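PDB 4HL7: nicotinate phosphoribosyltransferase from Vibrio cholerae, which probably catalyses the ATP-driven formation of nicotinate D-ribonucleotide from nicotinate and phosphoribosyl diphosphate, a step in NAD biosynthesis. Local coordinates for residues Pro83-Ala87 and Ala258-Met262; Ile12-Leu16 and Leu134-Ile138; Asn243-Ser247 and Asn405-Phe410. All coordinates share one frame; numbering follows the deposited sequence.

Contact 1: residues Pro83-Ala87 and Ala258-Met262; sequences PHLKA and AFDGM
H84, L85 and K86, in the loop between helices 72-81 and 87-93, meet residues 258-262 in a loop-to-loop contact of mixed polar and apolar character near the surface. Its flat element is the H84 imidazole laid on the G261-M262 peptide: G261 C sits 3.3 Å above the ring plane, over its centre. G261 CA adds a CH-pi contact, 3.5 Å from the H84 ring centroid and 22° off the normal. With CG beside the backbone N (chi1 -65°), the H84 ring is turned against that strip of main chain. Residues 258-262 connect helix 247-258 to strand 265-267 of the parallel sheet in the TIM-barrel-related region, so the contact fastens the N-terminal domain to a helix-to-strand loop of that region. Beside the H84 CB, M262, a selenomethionine bent at chi2 and chi3, brings its CE to 3.8 Å from L85 CD2. The F259 ring has M262 CG over one face, while H84 O approaches its edge in plane, 3.5 Å from F259 CD1. Polar links flank this packing. K86 NZ donates to A258 O at 2.8 Å from 51° above the carbonyl plane, and one water joins H84 O to D260 N. Q28 of helix 21-33 also bonds H84 O and K86 N, tying this loop to a third element.

Contact 2: residues Ile12-Leu16 and Leu134-Ile138; sequences IIRSL and LVMAI
I13 and I12 press against L134, A137 and I138 of helix 131-147 in a buried contact between apolar side chains, with no polar bond between the two segments. I13 touches with all three carbons beyond CB: CG2 and CD1 both reach L134, CD1 also A137, and CG1 reaches I138. I13 CG2 lies 3.8 Å from L134 CD2, I13 CG1 3.8 Å from I138 CG1, and I13 CD1 4.0 Å from A137 CB. The bend at chi2 (-65°) directs I13 CD1 over the helix surface, where it also comes to 3.7 Å from L134 O, a carbonyl already engaged by I138 N in the helical bond. L134, A137 and I138 are spaced as i, i+3 and i+4, one turn of a single helix face, so the branched I13 side chain sits against that face and crosses both L134 and I138 at about a right angle. This helix belongs to the NAPRTase N-terminal domain, and residues 12-16 are the irregular chain leading toward helix 21-33; the contact therefore packs the N-terminal arm against helix 131-147. I12 uses its short branch: I12 CG2 reaches I138 CA at 3.9 Å, and the I12 side chain also meets E141, V142 and R145 farther along the same helix. L16 adds a looser touch, L16 CD2 lying 4.3 Å from L134 CD1. Several polar atoms of the arm have partners outside the contact: I12 O and R14 NE bond to S192 OG, and S15 OG bonds to H217 ND1.

Contact 3: residues Asn243-Ser247 and Asn405-Phe410; sequences NERDS and NLKRRF
E244 lies opposite L406, CA to CA 6.6 Å, and R245 opposite R409, 6.0 Å, so the turn 243-247 runs against the last turn of helix 400-409 and the residue that ends it. It opens with an Asx turn, N243 OD1 accepting from R245 N, and it leads into helix 247-258 of the TIM-barrel-related region, so the loop before that helix packs on the end of helix 400-409. F410, the first residue to leave helical geometry, carries much of the packing. Its ring edge is directed at the turn's main chain, F410 CE1 lying 3.3 Å from E244 O, which is in the plane of the ring. E244 O accepts hydrogen bonds from S247 N and S247 OG, so the ring edge meets a carbonyl held by two bonds within the turn. Over one face of the ring lies R245 CD, 4.1 Å from the F410 centroid and 18° off the normal, a CH-pi contact. The R245 chain, bent at chi2 (66°), passes along the helix end, where R245 CD is 3.4 Å from R409 O. Farther out, the R245 guanidinium is inclined 41° to the F410 ring, and its NH1 has a long, weak ion pair with D279. E244 packs by its aliphatic part, E244 CB to L406 CD1 at 3.9 Å. Its carboxylate is joined to the helix through water, which donates to E244 OE2 at 2.9 Å and accepts from N405 ND2. The other end of the same N405 amide is held within the helix: R409 NH2 donates to N405 OD1 at 2.8 Å, the oxygen lying in the guanidinium plane.

Along the chain the segments come as 12-16, 83-87, 134-138, 243-247, 258-262 and 405-410, so contact 1 interleaves with both others, while contact 2 closes before contact 3 opens. The three do not touch: nearest atoms are about 10 Å apart between contacts 1 and 2, about 13 Å between 1 and 3, and about 21 Å between 2 and 3, which lie on opposite sides of the chain's centre. Helix 247-258 lies between two of them along the chain: 243-247 leads into it and 258-262 follows it. Contact 2 secures the N-terminal arm on helix 131-147, contact 1 joins the N-terminal domain to the barrel-related region, and contact 3 lies within that region.

Contact 1: residues Pro83-Ala87 and Ala258-Met262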
# COMPACT_ATOMS: atom_id res chain seq x y z
N PRO A 83 -18.91 0.07 -8.05
CA PRO A 83 -19.65 -0.17 -9.29
C PRO A 83 -18.79 -0.48 -10.53
O PRO A 83 -19.30 -1.01 -11.51
CB PRO A 83 -20.44 1.15 -9.50
CG PRO A 83 -19.65 2.17 -8.79
CD PRO A 83 -19.01 1.48 -7.59
N HIS A 84 -17.50 -0.17 -10.46
CA HIS A 84 -16.59 -0.53 -11.55
C HIS A 84 -16.06 -1.94 -11.53
O HIS A 84 -15.42 -2.36 -12.48
CB HIS A 84 -15.49 0.54 -11.74
CG HIS A 84 -16.08 1.85 -12.19
ND1 HIS A 84 -16.68 1.98 -13.39
CD2 HIS A 84 -16.31 3.03 -11.50
CE1 HIS A 84 -17.24 3.22 -13.47
NE2 HIS A 84 -17.00 3.86 -12.32
N LEU A 85 -16.36 -2.69 -10.45
CA LEU A 85 -16.17 -4.14 -10.44
C LEU A 85 -17.24 -4.87 -11.30
O LEU A 85 -18.41 -4.58 -11.21
CB LEU A 85 -16.17 -4.66 -8.99
CG LEU A 85 -14.97 -4.06 -8.17
CD1 LEU A 85 -15.01 -4.65 -6.76
CD2 LEU A 85 -13.64 -4.30 -8.82
N LYS A 86 -16.80 -5.79 -12.14
CA LYS A 86 -17.70 -6.43 -13.10
C LYS A 86 -18.56 -7.47 -12.34
O LYS A 86 -18.05 -8.14 -11.43
CB LYS A 86 -16.92 -7.09 -14.22
CG LYS A 86 -16.19 -6.14 -15.18
CD LYS A 86 -15.26 -6.95 -16.04
CE LYS A 86 -14.84 -6.23 -17.34
NZ LYS A 86 -14.19 -4.93 -17.05
N ALA A 87 -19.86 -7.54 -12.64
CA ALA A 87 -20.74 -8.57 -12.05
C ALA A 87 -20.16 -10.02 -12.17
O ALA A 87 -20.33 -10.84 -11.24
CB ALA A 87 -22.11 -8.50 -12.70
N ALA A 258 -9.32 -2.47 -18.16
CA ALA A 258 -9.82 -3.44 -17.15
C ALA A 258 -11.16 -3.02 -16.55
O ALA A 258 -11.87 -3.86 -16.02
CB ALA A 258 -8.78 -3.59 -16.05
N PHE A 259 -11.50 -1.73 -16.61
CA PHE A 259 -12.69 -1.17 -15.91
C PHE A 259 -13.33 -0.09 -16.78
O PHE A 259 -12.59 0.62 -17.49
CB PHE A 259 -12.30 -0.47 -14.60
CG PHE A 259 -11.39 -1.29 -13.66
CD1 PHE A 259 -11.94 -2.13 -12.68
CD2 PHE A 259 -9.99 -1.13 -13.68
CE1 PHE A 259 -11.08 -2.84 -11.80
CE2 PHE A 259 -9.14 -1.80 -12.80
CZ PHE A 259 -9.69 -2.70 -11.86
N ASP A 260 -14.65 0.12 -16.67
CA ASP A 260 -15.26 1.30 -17.38
C ASP A 260 -14.73 2.65 -16.88
O ASP A 260 -14.43 3.55 -17.67
CB ASP A 260 -16.78 1.33 -17.21
CG ASP A 260 -17.47 0.21 -17.94
OD1 ASP A 260 -16.82 -0.35 -18.81
OD2 ASP A 260 -18.67 -0.08 -17.65
N GLY A 261 -14.67 2.81 -15.55
CA GLY A 261 -14.44 4.12 -14.95
C GLY A 261 -13.81 4.07 -13.57
O GLY A 261 -13.95 5.03 -12.83
N MSE A 262 -13.12 2.96 -13.23
CA MSE A 262 -12.42 2.84 -11.92
C MSE A 262 -11.51 4.03 -11.72
O MSE A 262 -10.78 4.44 -12.64
CB MSE A 262 -11.65 1.51 -11.87
CG MSE A 262 -10.69 1.24 -10.67
SE MSE A 262 -11.89 1.10 -9.11
CE MSE A 262 -12.80 -0.69 -9.39
O HOH W 1 -19.01 0.08 -14.66
O HOH W 2 -15.96 -1.77 -15.01

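Contact 2: residues Ile12-Leu16 and Leu134-Ile138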
# COMPACT_ATOMS: atom_id res chain seq x y z
N ILE A 12 -8.48 -10.65 14.52
CA ILE A 12 -7.44 -9.78 13.91
C ILE A 12 -7.99 -9.29 12.56
O ILE A 12 -8.19 -8.10 12.35
CB ILE A 12 -6.09 -10.55 13.78
CG1 ILE A 12 -5.55 -10.86 15.20
CG2 ILE A 12 -5.12 -9.79 12.87
CD1 ILE A 12 -4.24 -11.63 15.21
N ILE A 13 -8.30 -10.22 11.67
CA ILE A 13 -8.87 -9.87 10.37
C ILE A 13 -10.40 -9.91 10.47
O ILE A 13 -10.99 -10.89 10.93
CB ILE A 13 -8.35 -10.82 9.26
CG1 ILE A 13 -6.79 -10.78 9.19
CG2 ILE A 13 -9.03 -10.50 7.93
CD1 ILE A 13 -6.18 -9.44 8.78
N ARG A 14 -11.05 -8.83 10.05
CA ARG A 14 -12.47 -8.67 10.38
C ARG A 14 -13.39 -9.31 9.33
O ARG A 14 -14.50 -9.65 9.64
CB ARG A 14 -12.73 -7.20 10.51
CG ARG A 14 -11.89 -6.66 11.66
CD ARG A 14 -12.69 -5.86 12.54
NE ARG A 14 -11.99 -5.55 13.79
CZ ARG A 14 -12.46 -4.69 14.65
NH1 ARG A 14 -13.61 -4.07 14.38
NH2 ARG A 14 -11.79 -4.43 15.77
N SER A 15 -12.90 -9.41 8.10
CA SER A 15 -13.66 -9.96 6.94
C SER A 15 -12.70 -9.95 5.77
O SER A 15 -11.59 -9.42 5.88
CB SER A 15 -14.89 -9.12 6.60
OG SER A 15 -14.57 -7.91 5.89
N LEU A 16 -13.11 -10.51 4.62
CA LEU A 16 -12.22 -10.46 3.45
C LEU A 16 -12.30 -9.10 2.76
O LEU A 16 -11.67 -8.88 1.70
CB LEU A 16 -12.54 -11.59 2.44
CG LEU A 16 -12.03 -13.02 2.76
CD1 LEU A 16 -12.36 -13.97 1.62
CD2 LEU A 16 -10.53 -13.06 3.08
N LEU A 134 -3.42 -8.64 4.44
CA LEU A 134 -3.92 -9.52 5.50
C LEU A 134 -2.74 -10.07 6.29
O LEU A 134 -2.76 -10.11 7.53
CB LEU A 134 -4.74 -10.70 4.94
CG LEU A 134 -5.93 -10.29 4.08
CD1 LEU A 134 -6.57 -11.51 3.38
CD2 LEU A 134 -6.94 -9.48 4.91
N VAL A 135 -1.71 -10.51 5.57
CA VAL A 135 -0.53 -11.06 6.23
C VAL A 135 0.17 -9.94 6.99
O VAL A 135 0.56 -10.13 8.12
CB VAL A 135 0.44 -11.78 5.23
CG1 VAL A 135 1.75 -12.20 5.94
CG2 VAL A 135 -0.24 -13.01 4.60
N MSE A 136 0.30 -8.76 6.40
CA MSE A 136 1.02 -7.64 7.12
C MSE A 136 0.28 -7.28 8.37
O MSE A 136 0.90 -7.14 9.40
CB MSE A 136 1.23 -6.45 6.17
CG MSE A 136 2.23 -6.88 5.16
SE MSE A 136 2.37 -5.43 3.81
CE MSE A 136 3.31 -4.11 4.95
N ALA A 137 -1.07 -7.25 8.31
CA ALA A 137 -1.93 -6.87 9.48
C ALA A 137 -1.87 -7.88 10.59
O ALA A 137 -1.90 -7.54 11.79
CB ALA A 137 -3.38 -6.62 9.06
N ILE A 138 -1.76 -9.14 10.16
CA ILE A 138 -1.65 -10.24 11.09
C ILE A 138 -0.29 -10.16 11.80
O ILE A 138 -0.23 -10.24 12.99
CB ILE A 138 -1.77 -11.60 10.32
CG1 ILE A 138 -3.26 -11.91 10.05
CG2 ILE A 138 -1.10 -12.73 11.14
CD1 ILE A 138 -3.45 -12.98 8.95

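Contact 3: residues Asn243-Ser247 and Asn405-Phe410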
# COMPACT_ATOMS: atom_id res chain seq x y z
N ASN A 243 7.57 -6.79 -23.15
CA ASN A 243 8.95 -6.44 -23.11
C ASN A 243 9.20 -5.44 -21.99
O ASN A 243 8.35 -4.62 -21.69
CB ASN A 243 9.44 -5.85 -24.46
CG ASN A 243 10.95 -5.69 -24.46
OD1 ASN A 243 11.48 -4.58 -24.16
ND2 ASN A 243 11.67 -6.83 -24.66
N GLU A 244 10.35 -5.54 -21.31
CA GLU A 244 10.60 -4.63 -20.14
C GLU A 244 10.38 -3.13 -20.50
O GLU A 244 9.83 -2.36 -19.73
CB GLU A 244 12.04 -4.81 -19.62
CG GLU A 244 12.25 -6.07 -18.76
CD GLU A 244 12.73 -7.25 -19.61
OE1 GLU A 244 12.27 -7.35 -20.79
OE2 GLU A 244 13.57 -8.07 -19.14
N ARG A 245 10.85 -2.73 -21.67
CA ARG A 245 10.73 -1.32 -22.00
C ARG A 245 9.26 -0.85 -22.16
O ARG A 245 9.00 0.36 -22.02
CB ARG A 245 11.55 -1.03 -23.30
CG ARG A 245 11.43 0.40 -23.78
CD ARG A 245 12.05 1.39 -22.83
NE ARG A 245 11.88 2.76 -23.35
CZ ARG A 245 10.75 3.48 -23.30
NH1 ARG A 245 9.65 3.03 -22.72
NH2 ARG A 245 10.73 4.70 -23.84
N ASP A 246 8.35 -1.77 -22.52
CA ASP A 246 6.95 -1.44 -22.69
C ASP A 246 6.15 -1.64 -21.43
O ASP A 246 4.95 -1.33 -21.39
CB ASP A 246 6.33 -2.37 -23.79
CG ASP A 246 6.96 -2.15 -25.13
OD1 ASP A 246 7.21 -0.97 -25.46
OD2 ASP A 246 7.22 -3.16 -25.82
N SER A 247 6.78 -2.19 -20.39
CA SER A 247 6.06 -2.67 -19.20
C SER A 247 5.18 -1.61 -18.50
O SER A 247 4.02 -1.86 -18.19
CB SER A 247 7.06 -3.27 -18.21
OG SER A 247 7.98 -2.29 -17.75
N ASN A 405 19.98 -4.89 -16.59
CA ASN A 405 19.35 -4.77 -17.90
C ASN A 405 18.14 -3.82 -17.94
O ASN A 405 17.97 -3.01 -18.86
CB ASN A 405 18.93 -6.17 -18.38
CG ASN A 405 18.39 -6.13 -19.78
OD1 ASN A 405 19.14 -5.90 -20.74
ND2 ASN A 405 17.12 -6.31 -19.90
N LEU A 406 17.30 -3.91 -16.94
CA LEU A 406 16.11 -3.06 -16.83
C LEU A 406 16.55 -1.58 -16.74
O LEU A 406 15.97 -0.70 -17.39
CB LEU A 406 15.30 -3.45 -15.57
CG LEU A 406 14.09 -2.54 -15.31
CD1 LEU A 406 13.02 -2.77 -16.39
CD2 LEU A 406 13.52 -2.89 -13.92
N LYS A 407 17.60 -1.29 -15.95
CA LYS A 407 18.08 0.10 -15.85
C LYS A 407 18.56 0.53 -17.23
O LYS A 407 18.20 1.63 -17.70
CB LYS A 407 19.27 0.18 -14.84
CG LYS A 407 18.75 0.09 -13.38
CD LYS A 407 19.96 0.23 -12.44
CE LYS A 407 19.48 0.17 -10.98
NZ LYS A 407 20.68 0.04 -10.07
N ARG A 408 19.35 -0.31 -17.90
CA ARG A 408 19.89 0.06 -19.21
C ARG A 408 18.74 0.38 -20.18
O ARG A 408 18.81 1.37 -20.92
CB ARG A 408 20.82 -1.02 -19.77
CG ARG A 408 22.14 -1.06 -19.04
CD ARG A 408 23.13 -1.95 -19.80
NE ARG A 408 23.87 -1.17 -20.76
CZ ARG A 408 24.87 -0.35 -20.40
NH1 ARG A 408 25.22 -0.26 -19.11
NH2 ARG A 408 25.51 0.37 -21.33
N ARG A 409 17.69 -0.44 -20.20
CA ARG A 409 16.55 -0.19 -21.12
C ARG A 409 15.87 1.16 -20.85
O ARG A 409 15.31 1.74 -21.78
CB ARG A 409 15.50 -1.31 -21.08
CG ARG A 409 16.01 -2.70 -21.43
CD ARG A 409 16.65 -2.92 -22.80
NE ARG A 409 17.89 -2.21 -23.18
CZ ARG A 409 19.16 -2.49 -22.93
NH1 ARG A 409 20.09 -1.72 -23.48
NH2 ARG A 409 19.57 -3.50 -22.19
N PHE A 410 15.96 1.67 -19.61
CA PHE A 410 15.33 2.96 -19.28
C PHE A 410 16.33 4.09 -19.17
O PHE A 410 16.01 5.18 -18.66
CB PHE A 410 14.43 2.82 -18.05
CG PHE A 410 13.14 2.14 -18.38
CD1 PHE A 410 13.04 0.71 -18.30
CD2 PHE A 410 12.06 2.89 -18.87
CE1 PHE A 410 11.83 0.08 -18.64
CE2 PHE A 410 10.86 2.27 -19.20
CZ PHE A 410 10.75 0.86 -19.11
O HOH W 3 15.52 -6.63 -17.47